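Local coordinates for PAN2-PAN3 deadenylation complex catalytic subunit pan2 (Neurospora crassa, PDB 4CZX), which probably shortens the poly(A) tails of mRNAs as catalytic subunit of the PAN deadenylation complex, this chain being that subunit's N-terminal WD40 domain, at residues Pro74-Leu79 / Asp113-Ser118; Gln153-Phe158 / Ala168-Thr173; Gly172-Leu177 / Ala193-Leu198; Phe204-Gly209 / Val226-Leu231. All coordinates share one frame; numbering follows the deposited sequence.

Contact 1 (Pro74-Leu79 / Asp113-Ser118); sequences PLRQFL and DLRAMS
Asp-113 meets Arg-76 where the first strands of two successive blades of the WD40 beta-propeller adjoin, their segments 77-79 and 114-118 running at 19° to each other. Its OD1 stays 4.0 Å from Arg-76 NH2, well outside the guanidinium plane, making a long salt bridge of charge alone; Ser-90 OG is hydrogen-bonded to both Arg-76 NE and that same OD1. Next, the carbonyl O of Leu-114 touches Arg-76 CD at 3.4 Å. Arg-115 then lies flat on the Arg-76 guanidinium, planes 17° apart, its NE over the centre, while Pro-74 CG covers the opposite face. The two like charges are probably eased by Asp-113, which Arg-115 grips side-on, NE to OD1 (2.9 Å) and NH2 to OD2. Arg-115 and Ala-116 form a classic beta bulge against the next strand, 126-131. Gln-77, with CG anti to the backbone N (chi1 -168°) and extended beyond, bridges to the Met-117 backbone with both ends of its amide: its OE1 accepts from Met-117 N at 2.8 Å and its NE2 donates to Met-117 O at 2.8 Å. Met-117 meets Leu-79 tip to tip, and Leu-79 CD1 ends 4.0 Å from Ser-118 CA.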
loop_
_atom_site.group_PDB
_atom_site.type_symbol
_atom_site.label_atom_id
_atom_site.label_comp_id
_atom_site.label_asym_id
_atom_site.label_seq_id
_atom_site.Cartn_x
_atom_site.Cartn_y
_atom_site.Cartn_z
ATOM N N PRO A 74 18.383 10.717 -13.335
ATOM C CA PRO A 74 17.784 11.342 -14.517
ATOM C C PRO A 74 17.683 10.426 -15.728
ATOM O O PRO A 74 18.498 9.527 -15.908
ATOM C CB PRO A 74 18.739 12.511 -14.832
ATOM C CG PRO A 74 20.000 12.189 -14.116
ATOM C CD PRO A 74 19.590 11.432 -12.881
ATOM N N LEU A 75 16.672 10.677 -16.544
ATOM C CA LEU A 75 16.595 10.070 -17.861
ATOM C C LEU A 75 17.626 10.832 -18.689
ATOM O O LEU A 75 17.506 12.040 -18.845
ATOM C CB LEU A 75 15.183 10.183 -18.446
ATOM C CG LEU A 75 14.752 9.093 -19.437
ATOM C CD1 LEU A 75 13.281 9.263 -19.838
ATOM C CD2 LEU A 75 15.647 9.109 -20.669
ATOM N N ARG A 76 18.652 10.139 -19.173
ATOM C CA ARG A 76 19.803 10.832 -19.761
ATOM C C ARG A 76 19.647 11.151 -21.239
ATOM O O ARG A 76 20.125 12.199 -21.704
ATOM C CB ARG A 76 21.070 10.002 -19.553
ATOM C CG ARG A 76 21.333 9.636 -18.096
ATOM C CD ARG A 76 22.545 10.333 -17.616
ATOM N NE ARG A 76 22.808 10.138 -16.201
ATOM C CZ ARG A 76 23.114 11.141 -15.382
ATOM N NH1 ARG A 76 23.165 12.376 -15.859
ATOM N NH2 ARG A 76 23.340 10.908 -14.095
ATOM N N GLN A 77 19.010 10.248 -21.978
ATOM C CA GLN A 77 18.908 10.384 -23.442
ATOM C C GLN A 77 17.855 9.427 -24.015
ATOM O O GLN A 77 17.599 8.358 -23.440
ATOM C CB GLN A 77 20.265 10.113 -24.106
ATOM C CG GLN A 77 20.365 10.501 -25.606
ATOM C CD GLN A 77 21.599 9.905 -26.281
ATOM O OE1 GLN A 77 22.604 9.635 -25.626
ATOM N NE2 GLN A 77 21.503 9.644 -27.583
ATOM N N PHE A 78 17.255 9.842 -25.131
ATOM C CA PHE A 78 16.372 9.007 -25.951
ATOM C C PHE A 78 17.063 8.621 -27.261
ATOM O O PHE A 78 17.903 9.375 -27.777
ATOM C CB PHE A 78 15.081 9.743 -26.318
ATOM C CG PHE A 78 14.271 10.225 -25.151
ATOM C CD1 PHE A 78 13.409 9.366 -24.479
ATOM C CD2 PHE A 78 14.309 11.563 -24.779
ATOM C CE1 PHE A 78 12.633 9.831 -23.412
ATOM C CE2 PHE A 78 13.539 12.032 -23.715
ATOM C CZ PHE A 78 12.697 11.161 -23.032
ATOM N N LEU A 79 16.712 7.454 -27.797
ATOM C CA LEU A 79 16.964 7.145 -29.212
ATOM C C LEU A 79 15.723 6.471 -29.777
ATOM O O LEU A 79 14.952 5.864 -29.028
ATOM C CB LEU A 79 18.179 6.238 -29.409
ATOM C CG LEU A 79 19.596 6.819 -29.315
ATOM C CD1 LEU A 79 20.594 5.699 -29.548
ATOM C CD2 LEU A 79 19.809 7.955 -30.313
ATOM N N ASP A 113 27.741 4.536 -14.603
ATOM C CA ASP A 113 27.307 5.913 -14.780
ATOM C C ASP A 113 27.244 6.254 -16.268
ATOM O O ASP A 113 28.012 7.090 -16.761
ATOM C CB ASP A 113 28.236 6.879 -14.035
ATOM C CG ASP A 113 27.662 8.285 -13.944
ATOM O OD1 ASP A 113 26.484 8.476 -14.312
ATOM O OD2 ASP A 113 28.379 9.204 -13.501
ATOM N N LEU A 114 26.333 5.584 -16.978
ATOM C CA LEU A 114 26.109 5.838 -18.404
ATOM C C LEU A 114 25.576 7.240 -18.630
ATOM O O LEU A 114 24.775 7.719 -17.836
ATOM C CB LEU A 114 25.109 4.830 -18.981
ATOM C CG LEU A 114 25.454 3.347 -18.875
ATOM C CD1 LEU A 114 24.316 2.542 -19.482
ATOM C CD2 LEU A 114 26.752 3.061 -19.599
ATOM N N ARG A 115 25.998 7.882 -19.719
ATOM C CA ARG A 115 25.578 9.253 -20.015
ATOM C C ARG A 115 25.104 9.453 -21.447
ATOM O O ARG A 115 24.431 10.446 -21.759
ATOM C CB ARG A 115 26.733 10.230 -19.751
ATOM C CG ARG A 115 27.185 10.301 -18.288
ATOM C CD ARG A 115 26.078 10.808 -17.374
ATOM N NE ARG A 115 26.560 10.861 -15.985
ATOM C CZ ARG A 115 27.193 11.903 -15.446
ATOM N NH1 ARG A 115 27.416 13.004 -16.159
ATOM N NH2 ARG A 115 27.609 11.848 -14.179
ATOM N N ALA A 116 25.472 8.522 -22.326
ATOM C CA ALA A 116 25.306 8.742 -23.742
ATOM C C ALA A 116 25.196 7.450 -24.517
ATOM O O ALA A 116 25.785 6.429 -24.164
ATOM C CB ALA A 116 26.489 9.571 -24.296
ATOM N N MET A 117 24.469 7.520 -25.612
ATOM C CA MET A 117 24.500 6.425 -26.561
ATOM C C MET A 117 24.233 6.877 -27.973
ATOM O O MET A 117 23.679 7.959 -28.209
ATOM C CB MET A 117 23.494 5.379 -26.169
ATOM C CG MET A 117 22.168 5.914 -26.182
ATOM S SD MET A 117 21.168 4.515 -25.755
ATOM C CE MET A 117 19.762 5.453 -25.622
ATOM N N SER A 118 24.623 6.030 -28.912
ATOM C CA SER A 118 24.484 6.341 -30.328
ATOM C C SER A 118 24.320 5.068 -31.130
ATOM O O SER A 118 24.623 3.976 -30.654
ATOM C CB SER A 118 25.709 7.113 -30.838
ATOM O OG SER A 118 26.832 6.250 -30.946
#

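Contact 2 (Gln153-Phe158 / Ala168-Thr173); sequences QDQYSF and ATNKGT
Phe-158 and Ala-168 form the tight end of this contact, in the beta hairpin of strands 156-161 and 165-169 within the predicted fourth WD repeat. Phe-158 CB and Ala-168 CB lie 3.9 Å apart on the same face of the sheet. Ala-168 N donates to Phe-158 O at 2.9 Å. A classic beta bulge follows: Ala-168 O takes a short bond from Ser-157 N (2.7 Å), nearly head-on to the carbonyl, and a weak one from Phe-158 N. Beside it the edge of the Tyr-156 ring meets the Ala-168 carbonyl group, and Thr-169 CG2 packs 3.8 Å from Tyr-156 CE1; the Tyr-156 hydroxyl is bonded to Asn-175.

The other end is looser and partly open to solvent. Asn-170 N still holds Gln-155 O at 3.0 Å, but the side-chain amides, turned 49° to each other, share just a weak bond from Asn-170 ND2 to Gln-155 OE1. One water spans the gap, accepting from Gln-155 N and donating to Asn-170 OD1. Were Asn-170 replaced by alanine, the water would probably lose its acceptor and the Gln-155 amide its weak partner. Thr-169 OG1 accepts from Lys-171 N in an ST turn and is also hydrogen-bonded to Thr-173 OG1. The chemistry thus implies a hairpin fixed by backbone bonds at its bulge and secured more softly, partly through water, where the chain turns away.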
loop_
_atom_site.group_PDB
_atom_site.type_symbol
_atom_site.label_atom_id
_atom_site.label_comp_id
_atom_site.label_asym_id
_atom_site.label_seq_id
_atom_site.Cartn_x
_atom_site.Cartn_y
_atom_site.Cartn_z
ATOM N N GLN A 153 39.621 5.080 -22.405
ATOM C CA GLN A 153 40.412 5.962 -21.563
ATOM C C GLN A 153 39.677 7.274 -21.351
ATOM O O GLN A 153 39.764 7.888 -20.288
ATOM C CB GLN A 153 41.781 6.206 -22.185
ATOM C CG GLN A 153 42.677 4.987 -22.153
ATOM C CD GLN A 153 44.147 5.352 -22.072
ATOM O OE1 GLN A 153 44.699 5.980 -22.980
ATOM N NE2 GLN A 153 44.789 4.968 -20.972
ATOM N N ASP A 154 38.938 7.689 -22.375
ATOM C CA ASP A 154 38.157 8.914 -22.307
ATOM C C ASP A 154 36.723 8.620 -21.878
ATOM O O ASP A 154 36.119 7.644 -22.321
ATOM C CB ASP A 154 38.175 9.638 -23.661
ATOM C CG ASP A 154 39.562 10.153 -24.030
ATOM O OD1 ASP A 154 40.224 10.769 -23.170
ATOM O OD2 ASP A 154 39.994 9.941 -25.182
ATOM N N GLN A 155 36.185 9.470 -21.011
ATOM C CA GLN A 155 34.810 9.336 -20.554
ATOM C C GLN A 155 33.933 10.299 -21.341
ATOM O O GLN A 155 34.365 11.402 -21.675
ATOM C CB GLN A 155 34.719 9.584 -19.048
ATOM C CG GLN A 155 35.568 8.610 -18.245
ATOM C CD GLN A 155 35.417 8.800 -16.756
ATOM O OE1 GLN A 155 34.744 9.728 -16.307
ATOM N NE2 GLN A 155 36.038 7.915 -15.975
ATOM N N TYR A 156 32.715 9.869 -21.666
ATOM C CA TYR A 156 31.904 10.594 -22.631
ATOM C C TYR A 156 30.612 11.178 -22.066
ATOM O O TYR A 156 29.930 10.534 -21.270
ATOM C CB TYR A 156 31.573 9.666 -23.815
ATOM C CG TYR A 156 32.798 9.267 -24.608
ATOM C CD1 TYR A 156 33.552 10.224 -25.275
ATOM C CD2 TYR A 156 33.205 7.944 -24.689
ATOM C CE1 TYR A 156 34.681 9.875 -26.006
ATOM C CE2 TYR A 156 34.326 7.581 -25.426
ATOM C CZ TYR A 156 35.061 8.560 -26.083
ATOM O OH TYR A 156 36.179 8.227 -26.808
ATOM N N SER A 157 30.263 12.381 -22.528
ATOM C CA SER A 157 28.973 12.991 -22.200
ATOM C C SER A 157 27.944 12.929 -23.333
ATOM O O SER A 157 26.744 13.030 -23.075
ATOM C CB SER A 157 29.166 14.454 -21.792
ATOM O OG SER A 157 30.000 14.547 -20.645
ATOM N N PHE A 158 28.424 12.813 -24.572
ATOM C CA PHE A 158 27.576 12.722 -25.769
ATOM C C PHE A 158 28.173 11.748 -26.767
ATOM O O PHE A 158 29.403 11.653 -26.898
ATOM C CB PHE A 158 27.420 14.068 -26.498
ATOM C CG PHE A 158 26.731 15.130 -25.704
ATOM C CD1 PHE A 158 27.463 15.987 -24.902
ATOM C CD2 PHE A 158 25.364 15.306 -25.793
ATOM C CE1 PHE A 158 26.836 16.976 -24.167
ATOM C CE2 PHE A 158 24.736 16.300 -25.062
ATOM C CZ PHE A 158 25.473 17.139 -24.258
ATOM N N ALA A 168 31.734 13.237 -27.530
ATOM C CA ALA A 168 32.178 14.338 -26.674
ATOM C C ALA A 168 32.589 13.829 -25.296
ATOM O O ALA A 168 31.788 13.231 -24.579
ATOM C CB ALA A 168 31.092 15.386 -26.544
ATOM N N THR A 169 33.846 14.075 -24.938
ATOM C CA THR A 169 34.346 13.719 -23.625
ATOM C C THR A 169 33.865 14.711 -22.592
ATOM O O THR A 169 33.409 15.807 -22.922
ATOM C CB THR A 169 35.879 13.702 -23.568
ATOM O OG1 THR A 169 36.356 15.050 -23.470
ATOM C CG2 THR A 169 36.456 13.041 -24.804
ATOM N N ASN A 170 34.013 14.357 -21.323
ATOM C CA ASN A 170 33.599 15.277 -20.278
ATOM C C ASN A 170 34.684 16.312 -19.995
ATOM O O ASN A 170 34.581 17.066 -19.028
ATOM C CB ASN A 170 33.216 14.519 -19.004
ATOM C CG ASN A 170 34.309 13.595 -18.508
ATOM O OD1 ASN A 170 35.428 13.607 -19.013
ATOM N ND2 ASN A 170 33.990 12.802 -17.477
ATOM N N LYS A 171 35.705 16.366 -20.857
ATOM C CA LYS A 171 36.781 17.355 -20.716
ATOM C C LYS A 171 36.722 18.444 -21.791
ATOM O O LYS A 171 37.562 19.350 -21.807
ATOM C CB LYS A 171 38.163 16.695 -20.766
ATOM C CG LYS A 171 38.378 15.534 -19.813
ATOM C CD LYS A 171 38.294 15.942 -18.369
ATOM C CE LYS A 171 38.308 14.710 -17.467
ATOM N NZ LYS A 171 38.267 15.061 -16.015
ATOM N N GLY A 172 35.755 18.346 -22.696
ATOM C CA GLY A 172 35.591 19.355 -23.728
ATOM C C GLY A 172 36.202 19.013 -25.077
ATOM O O GLY A 172 36.167 19.830 -25.999
ATOM N N THR A 173 36.787 17.828 -25.196
ATOM C CA THR A 173 37.335 17.387 -26.477
ATOM C C THR A 173 36.318 16.501 -27.185
ATOM O O THR A 173 35.438 15.930 -26.550
ATOM C CB THR A 173 38.651 16.607 -26.314
ATOM O OG1 THR A 173 38.440 15.489 -25.448
ATOM C CG2 THR A 173 39.724 17.486 -25.712
HETATM O O HOH W 1 37.565 11.919 -19.978
#

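Contact 3 (Gly172-Leu177 / Ala193-Leu198); sequences GTVNIL and AFINDL
Ile-195 reaches from the first strand of one propeller blade, 194-200, to Gly-172 and Val-174 at the start of strand 173-177, third in the blade before it. Its CB stands back, 4.7 Å from Gly-172 CA. With CG1 anti to the carbonyl carbon (chi1 -75°), the longer branch swings across the gap, and CG1 comes to 3.8 Å from Gly-172 CA. The extended second torsion then carries CD1 over the Gly-172 carbonyl group: it meets Gly-172 O at 3.5 Å, Thr-173 O at 3.7 Å and, as its apolar partner, Val-174 CG2 at 3.7 Å. The Val-174 and Ile-195 side chains meet nearly at right angles. The same Val-174 CG2 receives Leu-198 CD1 tip to tip at 4.1 Å, becoming the methyl shared by both side chains of the facing strand.

Ala-168 in the earlier blade touches both Ile-195 and Leu-198, and Thr-207 lies against Val-174, extending the seam to either blade. Gly-172 lets the chains come this close: at its backbone angles (phi 98°) a beta carbon would be jammed against the preceding carbonyl O, and it would also crowd the backbone nitrogens of Ala-193 and Phe-194. The Gly-172 backbone bonds to His-191. Cohesion across the seam is therefore chiefly apolar, resting on methyl groups closing over a glycine, while the backbones of the two blades find their hydrogen-bonding partners in other strands and turns.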
loop_
_atom_site.group_PDB
_atom_site.type_symbol
_atom_site.label_atom_id
_atom_site.label_comp_id
_atom_site.label_asym_id
_atom_site.label_seq_id
_atom_site.Cartn_x
_atom_site.Cartn_y
_atom_site.Cartn_z
ATOM N N GLY A 172 35.755 18.346 -22.696
ATOM C CA GLY A 172 35.591 19.355 -23.728
ATOM C C GLY A 172 36.202 19.013 -25.077
ATOM O O GLY A 172 36.167 19.830 -25.999
ATOM N N THR A 173 36.787 17.828 -25.196
ATOM C CA THR A 173 37.335 17.387 -26.477
ATOM C C THR A 173 36.318 16.501 -27.185
ATOM O O THR A 173 35.438 15.930 -26.550
ATOM C CB THR A 173 38.651 16.607 -26.314
ATOM O OG1 THR A 173 38.440 15.489 -25.448
ATOM C CG2 THR A 173 39.724 17.486 -25.712
ATOM N N VAL A 174 36.447 16.395 -28.504
ATOM C CA VAL A 174 35.610 15.484 -29.262
ATOM C C VAL A 174 36.475 14.405 -29.896
ATOM O O VAL A 174 37.417 14.712 -30.618
ATOM C CB VAL A 174 34.825 16.223 -30.349
ATOM C CG1 VAL A 174 34.037 15.216 -31.215
ATOM C CG2 VAL A 174 33.879 17.215 -29.707
ATOM N N ASN A 175 36.173 13.142 -29.599
ATOM C CA ASN A 175 36.814 12.033 -30.306
ATOM C C ASN A 175 35.963 11.607 -31.494
ATOM O O ASN A 175 34.759 11.403 -31.356
ATOM C CB ASN A 175 37.038 10.829 -29.382
ATOM C CG ASN A 175 38.088 11.086 -28.328
ATOM O OD1 ASN A 175 38.949 11.952 -28.485
ATOM N ND2 ASN A 175 38.035 10.320 -27.248
ATOM N N ILE A 176 36.590 11.474 -32.655
ATOM C CA ILE A 176 35.897 10.961 -33.824
ATOM C C ILE A 176 36.225 9.481 -33.952
ATOM O O ILE A 176 37.363 9.106 -34.244
ATOM C CB ILE A 176 36.294 11.732 -35.086
ATOM C CG1 ILE A 176 36.068 13.226 -34.859
ATOM C CG2 ILE A 176 35.506 11.241 -36.310
ATOM C CD1 ILE A 176 36.683 14.085 -35.914
ATOM N N LEU A 177 35.220 8.648 -33.715
ATOM C CA LEU A 177 35.415 7.206 -33.626
ATOM C C LEU A 177 34.987 6.475 -34.890
ATOM O O LEU A 177 33.925 6.751 -35.447
ATOM C CB LEU A 177 34.632 6.631 -32.447
ATOM C CG LEU A 177 34.762 7.268 -31.070
ATOM C CD1 LEU A 177 33.894 6.475 -30.094
ATOM C CD2 LEU A 177 36.205 7.283 -30.624
ATOM N N ALA A 193 36.810 22.933 -21.006
ATOM C CA ALA A 193 36.535 21.993 -19.911
ATOM C C ALA A 193 35.279 21.155 -20.107
ATOM O O ALA A 193 35.173 20.050 -19.555
ATOM C CB ALA A 193 36.430 22.744 -18.588
ATOM N N PHE A 194 34.300 21.682 -20.836
ATOM C CA PHE A 194 33.061 20.931 -21.040
ATOM C C PHE A 194 32.360 21.271 -22.339
ATOM O O PHE A 194 32.519 22.347 -22.910
ATOM C CB PHE A 194 32.070 21.146 -19.879
ATOM C CG PHE A 194 31.460 22.520 -19.840
ATOM C CD1 PHE A 194 32.126 23.571 -19.202
ATOM C CD2 PHE A 194 30.224 22.766 -20.422
ATOM C CE1 PHE A 194 31.570 24.844 -19.165
ATOM C CE2 PHE A 194 29.663 24.032 -20.392
ATOM C CZ PHE A 194 30.340 25.079 -19.763
ATOM N N ILE A 195 31.545 20.321 -22.754
ATOM C CA ILE A 195 30.681 20.440 -23.909
ATOM C C ILE A 195 29.259 20.338 -23.379
ATOM O O ILE A 195 28.913 19.354 -22.743
ATOM C CB ILE A 195 30.995 19.345 -24.929
ATOM C CG1 ILE A 195 32.302 19.703 -25.660
ATOM C CG2 ILE A 195 29.843 19.172 -25.932
ATOM C CD1 ILE A 195 32.904 18.581 -26.456
ATOM N N ASN A 196 28.463 21.382 -23.585
ATOM C CA ASN A 196 27.078 21.399 -23.136
ATOM C C ASN A 196 26.123 20.771 -24.168
ATOM O O ASN A 196 24.994 20.387 -23.844
ATOM C CB ASN A 196 26.640 22.835 -22.838
ATOM C CG ASN A 196 25.365 22.886 -22.028
ATOM O OD1 ASN A 196 25.254 22.216 -21.010
ATOM N ND2 ASN A 196 24.386 23.654 -22.487
ATOM N N ASP A 197 26.584 20.681 -25.412
ATOM C CA ASP A 197 25.758 20.155 -26.495
ATOM C C ASP A 197 26.619 19.774 -27.692
ATOM O O ASP A 197 27.640 20.410 -27.976
ATOM C CB ASP A 197 24.701 21.183 -26.924
ATOM C CG ASP A 197 23.476 20.529 -27.593
ATOM O OD1 ASP A 197 23.492 19.299 -27.805
ATOM O OD2 ASP A 197 22.493 21.245 -27.884
ATOM N N LEU A 198 26.185 18.743 -28.407
ATOM C CA LEU A 198 26.841 18.306 -29.630
ATOM C C LEU A 198 25.778 17.859 -30.627
ATOM O O LEU A 198 24.842 17.152 -30.261
ATOM C CB LEU A 198 27.833 17.161 -29.348
ATOM C CG LEU A 198 28.572 16.604 -30.588
ATOM C CD1 LEU A 198 29.977 16.114 -30.247
ATOM C CD2 LEU A 198 27.798 15.484 -31.291
#

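Contact 4 (Phe204-Gly209 / Val226-Leu231); sequences FIVTCG and VKVFDL
Ile-205 and Phe-229 face each other as a hydrogen-bonded pair of antiparallel strands 204-210 and 225-230. Ile-205 N donates a hydrogen bond to Phe-229 O at 2.8 Å, and Phe-229 N returns the bond to Ile-205 O at 2.9 Å. At the next hydrogen-bonded pair, Thr-207 N bonds to Lys-227 O and Lys-227 N to Thr-207 O, both at 3.0 Å. CA-H groups add to the load on the same acceptors: Val-206 CA lies 3.2 Å from Lys-227 O, and Phe-204 CA 3.2 Å from Phe-229 O. The intervening Val-206 and Cys-208 turn their backbone bonds to strand 194-200, so both edges of strand 204-210 are used. Among the side chains, Thr-207 OG1 is hydrogen-bonded to His-191 NE2, a pairing reminiscent of the His-Ser/Thr link of WD40 blades, and Lys-227 NZ makes a weak bond to Ala-190 O.

On the Thr-207 side, Ile-205 CD1 rests 3.9 Å from Phe-229 CD2 while its CG1 meets Leu-231 CG at 3.8 Å. Cutting Ile-205 back to an alanine is likely to open a gap beside Phe-229 and Leu-231, leaving the ring less firmly held. Phe-204, Val-206 and Val-228 line the other face, against strand 235-241 of the same blade and strand 248-251 of the next. These are the two middle strands of a four-stranded antiparallel blade, the repeating unit of the beta-propeller.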
loop_
_atom_site.group_PDB
_atom_site.type_symbol
_atom_site.label_atom_id
_atom_site.label_comp_id
_atom_site.label_asym_id
_atom_site.label_seq_id
_atom_site.Cartn_x
_atom_site.Cartn_y
_atom_site.Cartn_z
ATOM N N PHE A 204 29.359 17.778 -40.882
ATOM C CA PHE A 204 29.806 18.678 -39.817
ATOM C C PHE A 204 29.639 18.136 -38.407
ATOM O O PHE A 204 28.750 17.329 -38.138
ATOM C CB PHE A 204 29.050 20.012 -39.880
ATOM C CG PHE A 204 29.194 20.737 -41.190
ATOM C CD1 PHE A 204 30.295 21.544 -41.435
ATOM C CD2 PHE A 204 28.219 20.625 -42.164
ATOM C CE1 PHE A 204 30.420 22.216 -42.655
ATOM C CE2 PHE A 204 28.343 21.293 -43.383
ATOM C CZ PHE A 204 29.442 22.089 -43.616
ATOM N N ILE A 205 30.503 18.604 -37.508
ATOM C CA ILE A 205 30.212 18.580 -36.078
ATOM C C ILE A 205 30.052 20.009 -35.577
ATOM O O ILE A 205 30.791 20.905 -36.003
ATOM C CB ILE A 205 31.314 17.907 -35.245
ATOM C CG1 ILE A 205 31.830 16.638 -35.923
ATOM C CG2 ILE A 205 30.811 17.642 -33.808
ATOM C CD1 ILE A 205 33.002 16.015 -35.183
ATOM N N VAL A 206 29.088 20.222 -34.685
ATOM C CA VAL A 206 28.942 21.510 -34.019
ATOM C C VAL A 206 28.794 21.292 -32.511
ATOM O O VAL A 206 28.124 20.357 -32.064
ATOM C CB VAL A 206 27.741 22.319 -34.565
ATOM C CG1 VAL A 206 28.075 22.948 -35.912
ATOM C CG2 VAL A 206 26.475 21.438 -34.646
ATOM N N THR A 207 29.451 22.134 -31.714
ATOM C CA THR A 207 29.366 21.985 -30.266
ATOM C C THR A 207 29.195 23.312 -29.558
ATOM O O THR A 207 29.596 24.365 -30.073
ATOM C CB THR A 207 30.618 21.298 -29.654
ATOM O OG1 THR A 207 31.774 22.120 -29.874
ATOM C CG2 THR A 207 30.831 19.901 -30.241
ATOM N N CYS A 208 28.594 23.232 -28.374
ATOM C CA CYS A 208 28.547 24.336 -27.424
ATOM C C CYS A 208 29.256 23.897 -26.146
ATOM O O CYS A 208 29.200 22.733 -25.780
ATOM C CB CYS A 208 27.100 24.723 -27.107
ATOM S SG CYS A 208 26.135 25.207 -28.538
ATOM N N GLY A 209 29.925 24.813 -25.459
ATOM C CA GLY A 209 30.594 24.422 -24.236
ATOM C C GLY A 209 31.278 25.603 -23.582
ATOM O O GLY A 209 30.949 26.756 -23.884
ATOM N N VAL A 226 29.796 28.873 -31.400
ATOM C CA VAL A 226 29.648 27.448 -31.633
ATOM C C VAL A 226 30.917 26.953 -32.327
ATOM O O VAL A 226 31.380 27.575 -33.290
ATOM C CB VAL A 226 28.412 27.148 -32.499
ATOM C CG1 VAL A 226 28.408 25.685 -32.943
ATOM C CG2 VAL A 226 27.145 27.488 -31.745
ATOM N N LYS A 227 31.498 25.865 -31.830
ATOM C CA LYS A 227 32.666 25.279 -32.485
ATOM C C LYS A 227 32.230 24.388 -33.647
ATOM O O LYS A 227 31.242 23.676 -33.544
ATOM C CB LYS A 227 33.506 24.486 -31.491
ATOM C CG LYS A 227 34.369 25.356 -30.585
ATOM C CD LYS A 227 35.344 26.194 -31.435
ATOM C CE LYS A 227 36.654 26.435 -30.711
ATOM N NZ LYS A 227 37.622 25.330 -30.972
ATOM N N VAL A 228 32.967 24.450 -34.754
ATOM C CA VAL A 228 32.581 23.741 -35.975
ATOM C C VAL A 228 33.720 22.890 -36.523
ATOM O O VAL A 228 34.861 23.348 -36.624
ATOM C CB VAL A 228 32.133 24.738 -37.083
ATOM C CG1 VAL A 228 31.669 23.995 -38.349
ATOM C CG2 VAL A 228 31.046 25.669 -36.554
ATOM N N PHE A 229 33.396 21.660 -36.905
ATOM C CA PHE A 229 34.378 20.733 -37.454
ATOM C C PHE A 229 33.881 20.142 -38.775
ATOM O O PHE A 229 32.721 19.748 -38.879
ATOM C CB PHE A 229 34.675 19.612 -36.448
ATOM C CG PHE A 229 35.827 18.731 -36.844
ATOM C CD1 PHE A 229 37.118 19.052 -36.457
ATOM C CD2 PHE A 229 35.617 17.574 -37.586
ATOM C CE1 PHE A 229 38.185 18.251 -36.809
ATOM C CE2 PHE A 229 36.686 16.769 -37.951
ATOM C CZ PHE A 229 37.980 17.116 -37.557
ATOM N N ASP A 230 34.769 20.097 -39.764
ATOM C CA ASP A 230 34.478 19.571 -41.097
ATOM C C ASP A 230 34.676 18.063 -41.113
ATOM O O ASP A 230 35.806 17.594 -41.081
ATOM C CB ASP A 230 35.391 20.251 -42.129
ATOM C CG ASP A 230 35.165 19.765 -43.567
ATOM O OD1 ASP A 230 34.460 18.756 -43.810
ATOM O OD2 ASP A 230 35.732 20.417 -44.468
ATOM N N LEU A 231 33.581 17.308 -41.173
ATOM C CA LEU A 231 33.654 15.849 -41.094
ATOM C C LEU A 231 34.083 15.224 -42.415
ATOM O O LEU A 231 34.656 14.133 -42.441
ATOM C CB LEU A 231 32.303 15.256 -40.665
ATOM C CG LEU A 231 32.164 14.776 -39.222
ATOM C CD1 LEU A 231 30.990 13.815 -39.083
ATOM C CD2 LEU A 231 33.462 14.148 -38.700
#

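From the N terminus, contact 1 comes first, closing a loop of 33 residues that holds most of one blade and setting the inner strands of two neighbouring blades side by side. Contact 2 then closes a short hairpin in the next blade; the two touch where Ala-116 CB packs on Phe-158. Contact 3 shares Gly-172 and Thr-173 with contact 2, closes a 15-residue loop containing strand 184-189 and spans to the following blade. Contact 4 follows in series within that blade, closing the 16-residue connection between strands 204-210 and 225-230, the former paired with strand 194-200 of contact 3. No contact nests inside another: within-blade pairings alternate with blade-to-blade seams along this part of the propeller.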